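PDB 1XYN: endo-1,4-beta-xylanase I from Hypocrea jecorina, which catalyses the endohydrolysis of main-chain 1,4-beta-xylosidic linkages in xylan, a plant cell wall hemicellulose, releasing xylooligosaccharides and xylose. Local coordinates for residues Val15-Pro19 / Val35-Gly39; Ile48-Phe54 / Ala172-Asn178; Trp68-Leu73 / Ile115-Phe121; Ala87-Lys92 / Ile104-Thr108; Gln123-Val127 / Trp146-His152. All blocks are in the same frame, centred on the assembly; numbering follows the deposited sequence.

Interaction 1 (Val15-Pro19 / Val35-Gly39)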
# COMPACT_ATOMS: atom_id res chain seq x y z
N VAL A 15 -7.10 -7.81 -15.30
CA VAL A 15 -7.90 -6.58 -15.25
C VAL A 15 -7.98 -6.00 -16.67
O VAL A 15 -6.99 -5.51 -17.21
CB VAL A 15 -7.31 -5.51 -14.28
CG1 VAL A 15 -8.15 -4.23 -14.32
CG2 VAL A 15 -7.26 -6.04 -12.86
N SER A 16 -9.17 -6.10 -17.26
CA SER A 16 -9.43 -5.60 -18.61
C SER A 16 -10.20 -4.29 -18.52
O SER A 16 -11.42 -4.28 -18.41
CB SER A 16 -10.24 -6.62 -19.39
OG SER A 16 -9.80 -7.94 -19.09
N TYR A 17 -9.48 -3.18 -18.58
CA TYR A 17 -10.06 -1.85 -18.50
C TYR A 17 -10.19 -1.20 -19.88
O TYR A 17 -9.22 -1.12 -20.62
CB TYR A 17 -9.20 -0.98 -17.58
CG TYR A 17 -9.61 0.47 -17.51
CD1 TYR A 17 -10.94 0.82 -17.25
CD2 TYR A 17 -8.68 1.49 -17.72
CE1 TYR A 17 -11.33 2.15 -17.20
CE2 TYR A 17 -9.07 2.82 -17.67
CZ TYR A 17 -10.39 3.14 -17.42
OH TYR A 17 -10.77 4.46 -17.39
N SER A 18 -11.38 -0.69 -20.18
CA SER A 18 -11.63 -0.03 -21.46
C SER A 18 -12.25 1.35 -21.28
O SER A 18 -13.48 1.47 -21.16
CB SER A 18 -12.55 -0.89 -22.33
OG SER A 18 -12.02 -2.19 -22.51
N PRO A 19 -11.42 2.40 -21.22
CA PRO A 19 -11.91 3.77 -21.06
C PRO A 19 -12.57 4.28 -22.35
O PRO A 19 -12.29 3.78 -23.44
CB PRO A 19 -10.65 4.56 -20.74
CG PRO A 19 -9.58 3.80 -21.46
CD PRO A 19 -9.94 2.37 -21.16
N VAL A 35 -7.54 0.44 -9.24
CA VAL A 35 -8.49 1.54 -9.21
C VAL A 35 -8.57 2.11 -10.63
O VAL A 35 -7.62 2.73 -11.10
CB VAL A 35 -8.03 2.68 -8.27
CG1 VAL A 35 -9.14 3.73 -8.14
CG2 VAL A 35 -7.63 2.14 -6.91
N VAL A 36 -9.69 1.87 -11.32
CA VAL A 36 -9.85 2.39 -12.68
C VAL A 36 -11.15 3.17 -12.79
O VAL A 36 -12.13 2.86 -12.12
CB VAL A 36 -9.91 1.27 -13.74
CG1 VAL A 36 -8.61 0.49 -13.78
CG2 VAL A 36 -11.10 0.35 -13.47
N GLY A 37 -11.16 4.14 -13.69
CA GLY A 37 -12.36 4.94 -13.89
C GLY A 37 -12.01 6.19 -14.66
O GLY A 37 -10.84 6.40 -14.98
N VAL A 38 -13.00 7.01 -14.94
CA VAL A 38 -12.78 8.25 -15.69
C VAL A 38 -13.41 9.45 -15.00
O VAL A 38 -14.36 9.32 -14.23
CB VAL A 38 -13.32 8.14 -17.14
CG1 VAL A 38 -12.65 6.97 -17.86
CG2 VAL A 38 -14.83 7.99 -17.16
N GLY A 39 -12.88 10.63 -15.28
CA GLY A 39 -13.41 11.83 -14.66
C GLY A 39 -12.72 13.11 -15.05
O GLY A 39 -12.52 13.38 -16.24
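Between the two stacked beta-sheets of the family 11 jelly-roll, Val36 of strand 35-39 packs over one face of the Tyr17 ring on strand 15-19. The segments belong to different sheets: their axes stay 7.9 Å apart, too far for backbone pairing, and run within 6° of parallel. Side chains therefore make the contact. The Tyr17 ring carries most of it. Val36 CB stands over the centre of one ring face, 3.8 Å from the centroid and 14° off the normal, a CH-pi contact; its methyls CG1 and CG2 lie closest to Tyr17 CG and CD1. The other face is covered within its own strand by Pro19 CD, offset toward the rim, so the ring is sandwiched. Tyr17 CG is anti to the backbone N (chi1 174°), which sends the ring along the facing strand and brings its hydroxyl to Gly37 and Val38. There Val38 CG1 sits at the ring edge, 3.2 Å from Tyr17 OH. The same oxygen lies 3.1 Å from Gly37 O, but the hydrogen bond it makes is to Asp6 OD1 on strand 5-10. Farther on, Pro19 CB adds a looser apolar touch to Val38 CG1 at 4.3 Å. Phe24 and Val26 of strand 23-30 also pack on Tyr17. The arrangement is face-to-face sheet packing of a beta-sandwich, here the GH11 jelly-roll, with side chains filling the interface.

Interaction 2 (Ile48-Phe54 / Ala172-Asn178)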
# COMPACT_ATOMS: atom_id res chain seq x y z
N ILE A 48 -22.18 14.77 -9.89
CA ILE A 48 -21.73 13.73 -10.79
C ILE A 48 -22.74 12.62 -11.07
O ILE A 48 -23.27 11.99 -10.15
CB ILE A 48 -20.42 13.10 -10.27
CG1 ILE A 48 -19.35 14.18 -10.13
CG2 ILE A 48 -19.95 12.02 -11.22
CD1 ILE A 48 -18.06 13.66 -9.51
N ASN A 49 -23.00 12.38 -12.35
CA ASN A 49 -23.93 11.36 -12.81
C ASN A 49 -23.16 10.10 -13.20
O ASN A 49 -22.10 10.17 -13.82
CB ASN A 49 -24.70 11.85 -14.04
CG ASN A 49 -25.34 13.20 -13.81
OD1 ASN A 49 -26.52 13.29 -13.47
ND2 ASN A 49 -24.57 14.28 -14.02
N PHE A 50 -23.70 8.95 -12.80
CA PHE A 50 -23.11 7.65 -13.10
C PHE A 50 -24.26 6.68 -13.37
O PHE A 50 -25.39 6.91 -12.96
CB PHE A 50 -22.24 7.15 -11.94
CG PHE A 50 -23.03 6.82 -10.69
CD1 PHE A 50 -23.47 7.83 -9.84
CD2 PHE A 50 -23.34 5.49 -10.38
CE1 PHE A 50 -24.22 7.53 -8.70
CE2 PHE A 50 -24.08 5.18 -9.25
CZ PHE A 50 -24.53 6.20 -8.41
N GLY A 51 -23.98 5.60 -14.09
CA GLY A 51 -25.03 4.65 -14.38
C GLY A 51 -24.50 3.46 -15.15
O GLY A 51 -23.48 3.56 -15.82
N GLY A 52 -25.18 2.34 -15.03
CA GLY A 52 -24.72 1.16 -15.74
C GLY A 52 -24.82 -0.06 -14.86
O GLY A 52 -25.74 -0.18 -14.05
N SER A 53 -23.87 -0.96 -15.02
CA SER A 53 -23.87 -2.18 -14.24
C SER A 53 -22.60 -2.26 -13.41
O SER A 53 -21.64 -1.53 -13.65
CB SER A 53 -24.02 -3.40 -15.15
OG SER A 53 -22.83 -3.67 -15.88
N PHE A 54 -22.63 -3.13 -12.41
CA PHE A 54 -21.50 -3.33 -11.52
C PHE A 54 -21.78 -4.62 -10.78
O PHE A 54 -22.59 -4.66 -9.84
CB PHE A 54 -21.38 -2.16 -10.54
CG PHE A 54 -20.29 -2.32 -9.52
CD1 PHE A 54 -18.96 -2.20 -9.89
CD2 PHE A 54 -20.60 -2.57 -8.19
CE1 PHE A 54 -17.95 -2.34 -8.94
CE2 PHE A 54 -19.60 -2.71 -7.24
CZ PHE A 54 -18.27 -2.60 -7.62
N ALA A 172 -18.02 -4.32 -14.76
CA ALA A 172 -18.74 -3.05 -14.64
C ALA A 172 -18.68 -2.23 -15.93
O ALA A 172 -17.64 -2.15 -16.59
CB ALA A 172 -18.16 -2.24 -13.47
N SER A 173 -19.82 -1.65 -16.30
CA SER A 173 -19.93 -0.80 -17.49
C SER A 173 -20.66 0.43 -16.98
O SER A 173 -21.86 0.38 -16.70
CB SER A 173 -20.75 -1.48 -18.59
OG SER A 173 -20.09 -2.64 -19.07
N GLN A 174 -19.91 1.52 -16.83
CA GLN A 174 -20.46 2.75 -16.30
C GLN A 174 -20.35 3.96 -17.21
O GLN A 174 -19.36 4.14 -17.90
CB GLN A 174 -19.78 3.06 -14.96
CG GLN A 174 -20.14 2.10 -13.81
CD GLN A 174 -21.55 2.33 -13.28
OE1 GLN A 174 -21.96 3.47 -13.08
NE2 GLN A 174 -22.28 1.25 -13.05
N SER A 175 -21.38 4.81 -17.16
CA SER A 175 -21.44 6.05 -17.93
C SER A 175 -21.16 7.14 -16.90
O SER A 175 -21.77 7.16 -15.83
CB SER A 175 -22.85 6.23 -18.50
OG SER A 175 -23.30 5.04 -19.14
N VAL A 176 -20.23 8.05 -17.22
CA VAL A 176 -19.82 9.14 -16.32
C VAL A 176 -20.00 10.54 -16.92
O VAL A 176 -19.70 10.75 -18.09
CB VAL A 176 -18.32 8.96 -15.95
CG1 VAL A 176 -17.83 10.10 -15.09
CG2 VAL A 176 -18.11 7.62 -15.27
N SER A 177 -20.47 11.49 -16.11
CA SER A 177 -20.65 12.88 -16.56
C SER A 177 -21.03 13.85 -15.43
O SER A 177 -21.32 13.44 -14.31
CB SER A 177 -21.70 12.99 -17.68
OG SER A 177 -23.01 12.78 -17.20
N ASN A 178 -21.00 15.15 -15.75
CA ASN A 178 -21.34 16.21 -14.82
C ASN A 178 -21.64 17.49 -15.60
O ASN A 178 -21.77 17.40 -16.84
CB ASN A 178 -20.22 16.46 -13.80
CG ASN A 178 -18.98 17.08 -14.42
OD1 ASN A 178 -18.20 17.73 -13.74
ND2 ASN A 178 -18.79 16.86 -15.71
OXT ASN A 178 -21.71 18.57 -14.98
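Asn49 and Ser177 form a hydrogen-bonded pair between strands 48-51 and 172-177, which run antiparallel at 159° with axes 4.7 Å apart. Asn49 N donates to Ser177 O at 2.8 Å, and Ser177 N returns a bond to Asn49 O. Further along, Ser175 N reaches Gly51 O in the carbonyl plane, whereas the reverse bond from Gly51 N to Ser175 O is weak and bent. Past the corner at Gly52, Ser53 and Ser173 again bond both ways. CA-H...O contacts fill the gaps between these bonds, among them Phe50 CA to Ser175 O at 3.1 Å. These strands are neighbours within the five-stranded antiparallel sheet of the GH11 jelly-roll, where 168-177, the last strand in the chain, lies between 23-30 and 48-56. Among polar side chains, Gln174 does most. Its chain bends at chi2 (-74°) and folds back over the neighbouring strand, so that NE2 donates to Ser53 O at 2.9 Å, with the oxygen nearly in the amide plane. Ser53 O is gripped twice, by Gln174 NE2 and Ser173 N, from opposite faces of its carbonyl plane. The amide oxygen, Gln174 OE1, lies at the edge of the Phe50 ring, 3.6 Å from Phe50 CD2. Asn49 ND2 adds a weak bond to Ser177 O, while its OD1 bonds Thr136. Apolar contact is slighter: Ala172 CB meets the Phe54 ring at its edge, 3.7 Å from Phe54 CD1.

Interaction 3 (Trp68-Leu73 / Ile115-Phe121)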
# COMPACT_ATOMS: atom_id res chain seq x y z
N TRP A 68 -8.79 12.98 -4.80
CA TRP A 68 -7.69 13.43 -3.96
C TRP A 68 -7.78 14.93 -3.69
O TRP A 68 -8.51 15.66 -4.36
CB TRP A 68 -6.34 13.11 -4.60
CG TRP A 68 -6.00 11.67 -4.56
CD1 TRP A 68 -6.46 10.70 -5.38
CD2 TRP A 68 -5.16 11.02 -3.59
NE1 TRP A 68 -5.98 9.47 -4.98
CE2 TRP A 68 -5.18 9.64 -3.88
CE3 TRP A 68 -4.40 11.46 -2.49
CZ2 TRP A 68 -4.47 8.70 -3.13
CZ3 TRP A 68 -3.70 10.53 -1.74
CH2 TRP A 68 -3.74 9.16 -2.07
N SER A 69 -6.99 15.37 -2.73
CA SER A 69 -6.94 16.77 -2.33
C SER A 69 -5.52 17.01 -1.85
O SER A 69 -4.85 16.08 -1.40
CB SER A 69 -7.95 17.01 -1.20
OG SER A 69 -7.80 18.28 -0.62
N THR A 70 -5.03 18.24 -2.00
CA THR A 70 -3.68 18.57 -1.55
C THR A 70 -3.69 19.72 -0.55
O THR A 70 -4.56 20.58 -0.59
CB THR A 70 -2.72 18.90 -2.72
OG1 THR A 70 -3.33 19.83 -3.62
CG2 THR A 70 -2.37 17.63 -3.49
N ASN A 71 -2.74 19.66 0.38
CA ASN A 71 -2.56 20.65 1.44
C ASN A 71 -3.86 20.97 2.19
O ASN A 71 -4.39 22.07 2.09
CB ASN A 71 -1.95 21.93 0.86
CG ASN A 71 -1.28 22.78 1.91
OD1 ASN A 71 -0.37 22.32 2.61
ND2 ASN A 71 -1.72 24.02 2.02
N PRO A 72 -4.34 20.03 3.02
CA PRO A 72 -3.79 18.70 3.32
C PRO A 72 -4.03 17.62 2.25
O PRO A 72 -4.96 17.73 1.45
CB PRO A 72 -4.53 18.33 4.61
CG PRO A 72 -5.90 18.88 4.35
CD PRO A 72 -5.59 20.25 3.77
N LEU A 73 -3.20 16.58 2.27
CA LEU A 73 -3.32 15.46 1.34
C LEU A 73 -4.47 14.57 1.83
O LEU A 73 -4.40 14.02 2.93
CB LEU A 73 -2.01 14.66 1.26
CG LEU A 73 -2.00 13.41 0.37
CD1 LEU A 73 -2.31 13.78 -1.07
CD2 LEU A 73 -0.67 12.70 0.46
N ILE A 115 -0.63 10.59 -4.74
CA ILE A 115 -0.32 11.48 -5.85
C ILE A 115 0.93 12.30 -5.54
O ILE A 115 1.46 13.00 -6.41
CB ILE A 115 -1.50 12.43 -6.16
CG1 ILE A 115 -1.90 13.21 -4.90
CG2 ILE A 115 -2.69 11.64 -6.68
CD1 ILE A 115 -2.97 14.24 -5.13
N GLN A 116 1.39 12.22 -4.29
CA GLN A 116 2.58 12.94 -3.82
C GLN A 116 3.72 11.96 -3.52
O GLN A 116 4.74 12.35 -2.94
CB GLN A 116 2.25 13.72 -2.55
CG GLN A 116 1.06 14.66 -2.68
CD GLN A 116 1.05 15.75 -1.61
OE1 GLN A 116 2.04 15.95 -0.89
NE2 GLN A 116 -0.06 16.46 -1.51
N GLY A 117 3.55 10.73 -3.97
CA GLY A 117 4.52 9.68 -3.72
C GLY A 117 3.99 8.90 -2.53
O GLY A 117 2.83 9.08 -2.15
N THR A 118 4.79 8.01 -1.95
CA THR A 118 4.32 7.26 -0.79
C THR A 118 4.29 8.22 0.39
O THR A 118 5.29 8.90 0.70
CB THR A 118 5.19 6.01 -0.52
OG1 THR A 118 6.56 6.38 -0.39
CG2 THR A 118 5.05 5.03 -1.68
N ALA A 119 3.12 8.34 1.01
CA ALA A 119 2.92 9.25 2.12
C ALA A 119 1.90 8.74 3.12
O ALA A 119 1.31 7.68 2.95
CB ALA A 119 2.48 10.61 1.59
N THR A 120 1.71 9.52 4.19
CA THR A 120 0.75 9.20 5.23
C THR A 120 -0.30 10.29 5.10
O THR A 120 0.02 11.47 5.05
CB THR A 120 1.40 9.25 6.62
OG1 THR A 120 2.36 8.18 6.72
CG2 THR A 120 0.36 9.09 7.73
N PHE A 121 -1.57 9.89 5.05
CA PHE A 121 -2.65 10.84 4.86
C PHE A 121 -3.96 10.25 5.37
O PHE A 121 -4.04 9.05 5.62
CB PHE A 121 -2.77 11.14 3.37
CG PHE A 121 -2.84 9.89 2.51
CD1 PHE A 121 -1.67 9.29 2.05
CD2 PHE A 121 -4.06 9.29 2.22
CE1 PHE A 121 -1.72 8.11 1.32
CE2 PHE A 121 -4.12 8.11 1.48
CZ PHE A 121 -2.95 7.52 1.04
O HOH W 1 -0.14 18.71 0.17
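Trp68 and Ile115 approach with CA atoms 7.9 Å apart, narrowing to 5.8 Å between Leu73 and Phe121, so side chains bridge the segments without backbone pairing. The residues join the end of strand 60-70 and its following turn to the loop that leads into strand 119-128, in the curved larger sheet of the GH11 jelly-roll, beside Tyr66 and Tyr158, which by similarity bind substrate. Ile115 lies against the indole of Trp68: its CG2 stands over the five-membered ring, 4.0 Å from the centroid and 10° off the normal, while CD1 reaches 3.6 Å from Trp68 CB. With chi1 at 55°, Ile115 CG1 lies between the backbone N and the carbonyl carbon and leaves CG2 anti to the carbonyl carbon, over the ring. The far end of the indole meets Phe121: Trp68 CH2 sits over one face of the phenyl ring, toward its rim, and 3.6 Å from Phe121 CZ. The planes stand 58° apart, an oblique pair. Trp68 NE1 is hydrogen-bonded to Tyr66 OH, which helps set how the indole is turned. Leu73 packs on Phe121, Ala119 and Ile115. Its CD2 touches Ala119 CB and the Phe121 ring, its CG lies 3.8 Å from Phe121 CB, and its CD1 packs on Ile115 CG1. Gln116 runs extended beyond CG from the opposite direction, laying its amide end along the methyls of Leu73 and Thr70. That amide, NE2, then donates to a water 2.8 Å away, which also accepts from Asn71 N at the same distance.

Interaction 4 (Ala87-Lys92 / Ile104-Thr108)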
# COMPACT_ATOMS: atom_id res chain seq x y z
N ALA A 87 -14.70 -2.48 6.27
CA ALA A 87 -14.91 -1.14 6.82
C ALA A 87 -13.82 -0.75 7.81
O ALA A 87 -13.85 -1.13 8.98
CB ALA A 87 -16.28 -1.06 7.48
N GLN A 88 -12.85 0.01 7.33
CA GLN A 88 -11.73 0.44 8.15
C GLN A 88 -11.82 1.88 8.65
O GLN A 88 -12.27 2.78 7.94
CB GLN A 88 -10.41 0.25 7.40
CG GLN A 88 -10.05 -1.19 7.14
CD GLN A 88 -9.84 -1.98 8.42
OE1 GLN A 88 -8.89 -1.75 9.16
NE2 GLN A 88 -10.73 -2.94 8.68
N GLY A 89 -11.37 2.08 9.89
CA GLY A 89 -11.37 3.41 10.46
C GLY A 89 -12.36 3.71 11.56
O GLY A 89 -12.80 2.83 12.29
N THR A 90 -12.74 4.98 11.63
CA THR A 90 -13.64 5.49 12.64
C THR A 90 -14.90 6.14 12.04
O THR A 90 -14.80 6.97 11.14
CB THR A 90 -12.91 6.55 13.49
OG1 THR A 90 -11.69 6.00 14.00
CG2 THR A 90 -13.78 7.02 14.64
N VAL A 91 -16.06 5.74 12.54
CA VAL A 91 -17.31 6.34 12.07
C VAL A 91 -17.38 7.73 12.70
O VAL A 91 -17.03 7.91 13.87
CB VAL A 91 -18.54 5.52 12.48
CG1 VAL A 91 -19.80 6.05 11.79
CG2 VAL A 91 -18.34 4.06 12.12
N LYS A 92 -17.78 8.71 11.91
CA LYS A 92 -17.89 10.09 12.37
C LYS A 92 -19.32 10.58 12.47
O LYS A 92 -19.64 11.39 13.34
CB LYS A 92 -17.08 10.99 11.45
CG LYS A 92 -15.59 10.80 11.60
CD LYS A 92 -15.13 11.34 12.94
CE LYS A 92 -13.69 11.01 13.21
NZ LYS A 92 -13.18 11.80 14.35
N ILE A 104 -20.38 8.26 7.52
CA ILE A 104 -19.09 8.88 7.28
C ILE A 104 -18.02 8.24 8.15
O ILE A 104 -18.27 7.94 9.32
CB ILE A 104 -19.17 10.39 7.55
CG1 ILE A 104 -20.26 10.99 6.65
CG2 ILE A 104 -17.82 11.06 7.32
CD1 ILE A 104 -20.55 12.45 6.93
N TRP A 105 -16.86 7.98 7.56
CA TRP A 105 -15.72 7.37 8.24
C TRP A 105 -14.48 8.20 7.98
O TRP A 105 -14.39 8.92 6.98
CB TRP A 105 -15.41 5.96 7.71
CG TRP A 105 -16.51 4.98 7.80
CD1 TRP A 105 -17.66 4.95 7.06
CD2 TRP A 105 -16.56 3.83 8.65
NE1 TRP A 105 -18.41 3.85 7.38
CE2 TRP A 105 -17.76 3.14 8.36
CE3 TRP A 105 -15.70 3.31 9.63
CZ2 TRP A 105 -18.13 1.95 9.01
CZ3 TRP A 105 -16.06 2.13 10.28
CH2 TRP A 105 -17.27 1.46 9.96
N GLU A 106 -13.52 8.12 8.89
CA GLU A 106 -12.24 8.79 8.73
C GLU A 106 -11.24 7.68 8.99
O GLU A 106 -11.40 6.89 9.92
CB GLU A 106 -12.04 9.94 9.72
CG GLU A 106 -10.61 10.52 9.64
CD GLU A 106 -10.46 11.90 10.29
OE1 GLU A 106 -10.96 12.09 11.42
OE2 GLU A 106 -9.83 12.79 9.67
N ASN A 107 -10.22 7.61 8.15
CA ASN A 107 -9.20 6.59 8.29
C ASN A 107 -7.86 7.20 7.96
O ASN A 107 -7.79 8.32 7.45
CB ASN A 107 -9.50 5.43 7.33
CG ASN A 107 -8.57 4.25 7.53
OD1 ASN A 107 -8.11 4.00 8.64
ND2 ASN A 107 -8.32 3.51 6.46
N THR A 108 -6.80 6.49 8.31
CA THR A 108 -5.46 6.97 8.04
C THR A 108 -4.67 5.88 7.34
O THR A 108 -4.81 4.69 7.64
CB THR A 108 -4.76 7.41 9.34
OG1 THR A 108 -5.60 8.33 10.05
CG2 THR A 108 -3.43 8.09 9.04
O HOH W 2 -9.54 5.88 12.26
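Ala87 opens the contact by setting its CB 3.7 Å from Trp105 CH2, at the benzo end of the indole. Gln88 follows, its CB touching the Asn107 amide, whose ND2 is bonded to Gln123 OE1, a residue that by similarity binds substrate. Gly89 comes next, its carbonyl carbon at the edge of the Trp105 ring; a CB here would clash with Glu106 O, and its backbone conformation would also press a CB against the preceding carbonyl. At Thr90 the antiparallel pairing begins: Thr90 N donates to Glu106 O at 2.9 Å, nearly straight at 168°, and Glu106 N donates back to Thr90 O. A water lies between Thr90 OG1 and Glu106 O, donating to the carbonyl. Val91 faces Trp105 in a non-hydrogen-bonded pair. Its CG2, anti to the carbonyl carbon, stands over the six-membered ring, 3.5 Å from the centroid and 10° off the normal. The indole nitrogen, Trp105 NE1, is bonded to Thr103 OG1. Replacing Trp105 by an alanine would probably strip Val91 CG2 and Ala87 CB of the surface they rest on and leave Thr103 OG1 without its indole donor. Lys92 closes the segment, its N donating to Ile104 O at 2.7 Å; the chain bends at chi2, bringing NZ to a long salt bridge with Glu106 OE1 at 3.7 Å, on the same face as Thr90. Leu151 also packs against Glu106. With strand axes 4.4 Å apart and 138° between their directions, this is a twisted antiparallel beta hairpin, 90-97 with 100-109, at the margin of the larger jelly-roll sheet.

Interaction 5 (Gln123-Val127 / Trp146-His152)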
# COMPACT_ATOMS: atom_id res chain seq x y z
N GLN A 123 -8.30 9.57 5.08
CA GLN A 123 -9.31 9.23 4.09
C GLN A 123 -10.66 9.69 4.62
O GLN A 123 -10.96 9.48 5.80
CB GLN A 123 -9.39 7.71 3.89
CG GLN A 123 -8.15 7.02 3.37
CD GLN A 123 -8.39 5.54 3.13
OE1 GLN A 123 -8.44 4.75 4.07
NE2 GLN A 123 -8.57 5.16 1.87
N TYR A 124 -11.46 10.33 3.77
CA TYR A 124 -12.80 10.76 4.17
C TYR A 124 -13.73 9.90 3.33
O TYR A 124 -13.80 10.06 2.11
CB TYR A 124 -13.03 12.23 3.87
CG TYR A 124 -12.05 13.18 4.54
CD1 TYR A 124 -11.27 12.77 5.62
CD2 TYR A 124 -11.88 14.47 4.06
CE1 TYR A 124 -10.36 13.64 6.22
CE2 TYR A 124 -10.98 15.34 4.64
CZ TYR A 124 -10.22 14.92 5.72
OH TYR A 124 -9.32 15.80 6.28
N ILE A 125 -14.43 8.98 3.96
CA ILE A 125 -15.32 8.09 3.23
C ILE A 125 -16.78 8.26 3.58
O ILE A 125 -17.14 8.41 4.74
CB ILE A 125 -14.91 6.61 3.47
CG1 ILE A 125 -13.42 6.40 3.19
CG2 ILE A 125 -15.76 5.67 2.63
CD1 ILE A 125 -12.89 5.04 3.61
N SER A 126 -17.63 8.22 2.55
CA SER A 126 -19.07 8.32 2.72
C SER A 126 -19.62 7.04 2.10
O SER A 126 -19.57 6.88 0.89
CB SER A 126 -19.63 9.53 1.95
OG SER A 126 -19.30 10.78 2.56
N VAL A 127 -20.11 6.11 2.92
CA VAL A 127 -20.66 4.86 2.41
C VAL A 127 -22.18 4.86 2.40
O VAL A 127 -22.82 4.89 3.46
CB VAL A 127 -20.15 3.64 3.21
CG1 VAL A 127 -20.69 2.35 2.60
CG2 VAL A 127 -18.63 3.63 3.25
N TRP A 146 -18.56 16.59 5.67
CA TRP A 146 -17.22 16.24 6.09
C TRP A 146 -16.60 17.38 6.89
O TRP A 146 -16.07 17.16 7.98
CB TRP A 146 -16.35 15.89 4.86
CG TRP A 146 -16.73 14.59 4.17
CD1 TRP A 146 -17.57 13.61 4.64
CD2 TRP A 146 -16.26 14.13 2.89
NE1 TRP A 146 -17.65 12.57 3.73
CE2 TRP A 146 -16.86 12.87 2.65
CE3 TRP A 146 -15.40 14.66 1.93
CZ2 TRP A 146 -16.62 12.13 1.49
CZ3 TRP A 146 -15.16 13.93 0.77
CH2 TRP A 146 -15.77 12.68 0.57
N ALA A 147 -16.71 18.59 6.37
CA ALA A 147 -16.16 19.78 7.02
C ALA A 147 -16.77 19.99 8.40
O ALA A 147 -16.05 20.29 9.35
CB ALA A 147 -16.38 21.01 6.15
N SER A 148 -18.09 19.79 8.52
CA SER A 148 -18.80 19.99 9.78
C SER A 148 -18.40 19.01 10.88
O SER A 148 -18.58 19.29 12.07
CB SER A 148 -20.32 19.96 9.58
OG SER A 148 -20.79 18.67 9.24
N LEU A 149 -17.84 17.86 10.48
CA LEU A 149 -17.39 16.84 11.42
C LEU A 149 -15.89 16.92 11.64
O LEU A 149 -15.30 16.05 12.29
CB LEU A 149 -17.78 15.45 10.91
CG LEU A 149 -19.28 15.17 10.83
CD1 LEU A 149 -19.55 13.88 10.06
CD2 LEU A 149 -19.87 15.11 12.22
N GLY A 150 -15.26 17.97 11.11
CA GLY A 150 -13.83 18.14 11.27
C GLY A 150 -12.97 17.50 10.18
O GLY A 150 -11.74 17.46 10.29
N LEU A 151 -13.61 16.97 9.15
CA LEU A 151 -12.90 16.35 8.03
C LEU A 151 -12.60 17.47 7.03
O LEU A 151 -13.39 17.79 6.14
CB LEU A 151 -13.73 15.22 7.41
CG LEU A 151 -14.22 14.14 8.40
CD1 LEU A 151 -14.78 12.94 7.64
CD2 LEU A 151 -13.08 13.69 9.30
N HIS A 152 -11.43 18.08 7.23
CA HIS A 152 -10.93 19.21 6.46
C HIS A 152 -10.25 18.86 5.11
O HIS A 152 -9.29 18.08 5.07
CB HIS A 152 -9.96 19.97 7.38
CG HIS A 152 -9.51 21.30 6.86
ND1 HIS A 152 -8.19 21.61 6.65
CD2 HIS A 152 -10.21 22.42 6.55
CE1 HIS A 152 -8.08 22.85 6.23
NE2 HIS A 152 -9.30 23.37 6.16
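Tyr124 presents the edge of its ring toward the face of Trp146, an offset edge-to-face pair with planes at 65° and centroids 6.0 Å apart. The closer touch comes from the Tyr124 methylene: CB sits over the centre of the indole's six-membered ring, 3.9 Å from the centroid and 11° off its normal. The phenol face is taken by Leu151, whose CB lies directly on the ring normal, 3.7 Å from the centroid. The first torsion of Tyr124 (chi1 -58°) puts CG anti to the carbonyl carbon, so the ring runs out toward the loop and its OH donates to His152 O at 2.6 Å, from above the carbonyl plane. These contacts bind helix 139-148 and its following turn to strand 119-128, packing the one helix of the GH11 jelly-roll against its larger sheet. The helix ends in a Schellman motif with Gly150 as C' residue: Leu151 N to Trp146 O and Gly150 N to Ala147 O. Trp146 O accepts from both Leu151 N, at 2.7 Å, and Leu149 N, from opposite faces of its carbonyl plane. Swapping Tyr124 for a leucine would probably leave His152 O without its hydroxyl donor and take the flat ring from beneath Leu151 CB. At the pyrrole edge, Trp146 NE1 donates a bent hydrogen bond to Ser126 OG at 2.7 Å, with the oxygen tilted out of the ring plane. Ser126 OG also bonds His142 ND1, so the indole edge and that imidazole meet at one hydroxyl.

Overall arrangement
Interactions 1 and 5 are buried; interactions 2 and 3 are partly so, and interaction 4 lies at the surface. Interaction 1 joins the two sheets of the sandwich by side chains alone, whereas interactions 2 and 4 pair neighbouring strands through backbone bonds. Interactions 1 and 2 touch where Val38 O meets Val176 CG1, 3.7 Å apart. Interactions 3 and 5 both use strand 119-128, the former through ring and methyl packing, the latter through rings plus two side-chain hydrogen bonds. Interactions 4 and 5, with centres 9 Å apart, are joined through adjacent strands 100-109 and 119-128. Interactions 1 and 5, about 26 Å apart between centres, lie on opposite sides of the chain's centre.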